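Local coordinates for KLLA0C04147p (Kluyveromyces lactis, PDB 5H2D), which binds ergosterol in its oxysterol-binding (ORD) domain, the part described here, and probably transfers sterols between membranes, at residues L100-F105 with L188-D193. Residues are numbered along the deposited sequence; the frame is centred on the assembly and turned at random.
Sequences LYVAIF and LTIRPD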
ATOM      1  N   LEU A 100     -10.805  -1.654  16.109  1.00 16.45           N
ATOM      2  CA  LEU A 100      -9.749  -2.629  16.373  1.00 17.47           C
ATOM      3  C   LEU A 100      -9.312  -3.322  15.089  1.00 17.63           C
ATOM      4  O   LEU A 100      -8.109  -3.464  14.814  1.00 17.45           O
ATOM      5  CB  LEU A 100     -10.228  -3.660  17.397  1.00 18.53           C
ATOM      6  CG  LEU A 100      -9.283  -4.839  17.670  1.00 16.24           C
ATOM      7  CD1 LEU A 100      -7.990  -4.360  18.333  1.00 16.85           C
ATOM      8  CD2 LEU A 100      -9.973  -5.905  18.504  1.00 16.26           C
ATOM      9  N   TYR A 101     -10.279  -3.773  14.295  1.00 16.99           N
ATOM     10  CA  TYR A 101      -9.938  -4.492  13.074  1.00 16.18           C
ATOM     11  C   TYR A 101      -9.394  -3.555  11.997  1.00 16.43           C
ATOM     12  O   TYR A 101      -8.499  -3.954  11.242  1.00 15.13           O
ATOM     13  CB  TYR A 101     -11.147  -5.298  12.596  1.00 16.76           C
ATOM     14  CG  TYR A 101     -11.253  -6.631  13.319  1.00 18.17           C
ATOM     15  CD1 TYR A 101     -11.504  -6.680  14.688  1.00 20.01           C
ATOM     16  CD2 TYR A 101     -11.093  -7.828  12.641  1.00 16.09           C
ATOM     17  CE1 TYR A 101     -11.580  -7.887  15.356  1.00 20.42           C
ATOM     18  CE2 TYR A 101     -11.167  -9.041  13.301  1.00 18.19           C
ATOM     19  CZ  TYR A 101     -11.422  -9.062  14.661  1.00 23.60           C
ATOM     20  OH  TYR A 101     -11.511 -10.257  15.345  1.00 22.26           O
ATOM     21  N   VAL A 102      -9.893  -2.315  11.922  1.00 16.26           N
ATOM     22  CA  VAL A 102      -9.269  -1.318  11.046  1.00 15.11           C
ATOM     23  C   VAL A 102      -7.805  -1.136  11.424  1.00 15.66           C
ATOM     24  O   VAL A 102      -6.914  -1.132  10.559  1.00 15.27           O
ATOM     25  CB  VAL A 102     -10.036   0.020  11.103  1.00 15.58           C
ATOM     26  CG1 VAL A 102      -9.199   1.155  10.500  1.00 15.44           C
ATOM     27  CG2 VAL A 102     -11.364  -0.088  10.370  1.00 15.03           C
ATOM     28  N   ALA A 103      -7.531  -0.987  12.725  1.00 15.20           N
ATOM     29  CA  ALA A 103      -6.162  -0.783  13.185  1.00 15.15           C
ATOM     30  C   ALA A 103      -5.278  -1.956  12.809  1.00 14.57           C
ATOM     31  O   ALA A 103      -4.148  -1.776  12.341  1.00 14.74           O
ATOM     32  CB  ALA A 103      -6.138  -0.583  14.700  1.00 16.91           C
ATOM     33  N   ILE A 104      -5.758  -3.173  13.054  1.00 15.10           N
ATOM     34  CA  ILE A 104      -4.917  -4.316  12.735  1.00 13.57           C
ATOM     35  C   ILE A 104      -4.743  -4.438  11.225  1.00 15.94           C
ATOM     36  O   ILE A 104      -3.661  -4.802  10.755  1.00 13.76           O
ATOM     37  CB  ILE A 104      -5.472  -5.583  13.405  1.00 17.51           C
ATOM     38  CG1 ILE A 104      -5.296  -5.429  14.921  1.00 17.72           C
ATOM     39  CG2 ILE A 104      -4.737  -6.822  12.912  1.00 16.75           C
ATOM     40  CD1 ILE A 104      -6.041  -6.439  15.768  1.00 18.67           C
ATOM     41  N   PHE A 105      -5.756  -4.052  10.437  1.00 13.43           N
ATOM     42  CA  PHE A 105      -5.527  -3.924   8.997  1.00 13.13           C
ATOM     43  C   PHE A 105      -4.346  -3.002   8.686  1.00 12.95           C
ATOM     44  O   PHE A 105      -3.528  -3.308   7.807  1.00 12.58           O
ATOM     45  CB  PHE A 105      -6.784  -3.418   8.288  1.00 12.56           C
ATOM     46  CG  PHE A 105      -6.534  -3.000   6.862  1.00 14.16           C
ATOM     47  CD1 PHE A 105      -6.417  -3.950   5.858  1.00 13.51           C
ATOM     48  CD2 PHE A 105      -6.407  -1.657   6.531  1.00 13.68           C
ATOM     49  CE1 PHE A 105      -6.166  -3.559   4.535  1.00 14.40           C
ATOM     50  CE2 PHE A 105      -6.177  -1.262   5.222  1.00 14.41           C
ATOM     51  CZ  PHE A 105      -6.054  -2.211   4.221  1.00 13.66           C
ATOM     52  N   LEU A 188     -10.008   5.730   5.268  1.00 12.40           N
ATOM     53  CA  LEU A 188     -10.615   4.410   5.223  1.00 12.39           C
ATOM     54  C   LEU A 188     -12.073   4.556   5.635  1.00 16.39           C
ATOM     55  O   LEU A 188     -12.360   4.997   6.752  1.00 15.55           O
ATOM     56  CB  LEU A 188      -9.856   3.433   6.124  1.00 15.22           C
ATOM     57  CG  LEU A 188     -10.005   1.952   5.772  1.00 16.93           C
ATOM     58  CD1 LEU A 188      -8.823   1.149   6.298  1.00 19.84           C
ATOM     59  CD2 LEU A 188     -11.309   1.405   6.338  1.00 19.66           C
ATOM     60  N   THR A 189     -12.979   4.255   4.707  1.00 15.26           N
ATOM     61  CA  THR A 189     -14.412   4.410   4.911  1.00 17.04           C
ATOM     62  C   THR A 189     -15.027   3.036   5.118  1.00 16.34           C
ATOM     63  O   THR A 189     -14.787   2.122   4.325  1.00 16.06           O
ATOM     64  CB  THR A 189     -15.067   5.098   3.710  1.00 18.40           C
ATOM     65  OG1 THR A 189     -14.509   6.403   3.534  1.00 18.10           O
ATOM     66  CG2 THR A 189     -16.578   5.222   3.924  1.00 18.74           C
ATOM     67  N   ILE A 190     -15.823   2.886   6.179  1.00 17.39           N
ATOM     68  CA  ILE A 190     -16.527   1.638   6.449  1.00 16.73           C
ATOM     69  C   ILE A 190     -18.018   1.904   6.320  1.00 16.03           C
ATOM     70  O   ILE A 190     -18.510   2.916   6.826  1.00 19.59           O
ATOM     71  CB  ILE A 190     -16.204   1.070   7.842  1.00 18.90           C
ATOM     72  CG1 ILE A 190     -14.734   0.643   7.946  1.00 18.00           C
ATOM     73  CG2 ILE A 190     -17.132  -0.112   8.142  1.00 19.49           C
ATOM     74  CD1 ILE A 190     -14.404  -0.633   7.189  1.00 20.55           C
ATOM     75  N   ARG A 191     -18.720   1.008   5.624  1.00 18.75           N
ATOM     76  CA  ARG A 191     -20.184   0.974   5.600  1.00 19.20           C
ATOM     77  C   ARG A 191     -20.643  -0.198   6.465  1.00 17.78           C
ATOM     78  O   ARG A 191     -20.697  -1.337   5.981  1.00 18.61           O
ATOM     79  CB  ARG A 191     -20.701   0.826   4.165  1.00 20.62           C
ATOM     80  CG  ARG A 191     -20.632   2.116   3.353  1.00 19.66           C
ATOM     81  CD  ARG A 191     -20.931   1.892   1.879  1.00 22.65           C
ATOM     82  NE  ARG A 191     -19.797   1.313   1.162  1.00 21.21           N
ATOM     83  CZ  ARG A 191     -18.733   2.009   0.757  1.00 20.07           C
ATOM     84  NH1 ARG A 191     -18.638   3.310   1.008  1.00 21.26           N
ATOM     85  NH2 ARG A 191     -17.754   1.396   0.107  1.00 16.83           N
ATOM     86  N   PRO A 192     -20.992   0.030   7.734  1.00 21.84           N
ATOM     87  CA  PRO A 192     -21.204  -1.094   8.657  1.00 22.37           C
ATOM     88  C   PRO A 192     -22.453  -1.892   8.326  1.00 25.10           C
ATOM     89  O   PRO A 192     -23.444  -1.362   7.818  1.00 25.32           O
ATOM     90  CB  PRO A 192     -21.345  -0.408  10.022  1.00 23.44           C
ATOM     91  CG  PRO A 192     -20.785   0.975   9.835  1.00 22.81           C
ATOM     92  CD  PRO A 192     -21.091   1.329   8.415  1.00 21.08           C
ATOM     93  N   ASP A 193     -22.398  -3.188   8.647  1.00 23.74           N
ATOM     94  CA  ASP A 193     -23.556  -4.048   8.435  1.00 26.67           C
ATOM     95  C   ASP A 193     -24.744  -3.595   9.270  1.00 28.41           C
ATOM     96  O   ASP A 193     -25.895  -3.815   8.879  1.00 30.76           O
ATOM     97  CB  ASP A 193     -23.215  -5.504   8.767  1.00 23.42           C
ATOM     98  CG  ASP A 193     -22.322  -6.151   7.729  1.00 29.49           C
ATOM     99  OD1 ASP A 193     -22.123  -5.554   6.651  1.00 29.34           O
ATOM    100  OD2 ASP A 193     -21.828  -7.266   7.985  1.00 29.43           O
TER
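Leu188 pushes one methyl, CD1, into the notch between Val102 and Phe105, one helical turn apart. That methyl is 3.7 Å from CD2 of Phe105 and equally close to CE2; it meets the ring obliquely. Phe105 has CG anti to its backbone N (chi1 168°), which carries the ring beyond the helix surface to form one wall. Val102 forms the second, looser wall: its CG1 is 4.2 Å from CD1 of Leu188.

Val102 is the bump in the other direction. Its two methyls diverge: CG1 toward Leu188, and CG2 over the shallow groove between Leu188 and Ile190, 4.2 Å from CG1 of Ile190. Leu188 and Ile190 are two apart in the strand, so both point to the helix while Thr189 between them does not. No hydrogen bond crosses. The contact is small, 151 Å², and all four touching residues are buried. The axes of 100-105 and 188-190 come within 11.2 Å at 146°, broadly antiparallel.

The contact places helix 95-108 against the end of strand 178-190. The side chain of Phe105 is about 9 Å from the bound ergosterol, so not touching. Leu86 of helix 84-90 touches both Phe105 and Leu188, and Tyr201 of strand 199-203 touches Val102 and Ile190. Leu100 and Ile104 pack on strands 265-272 and 314-319, so the helix is wedged between strands of the ORD fold.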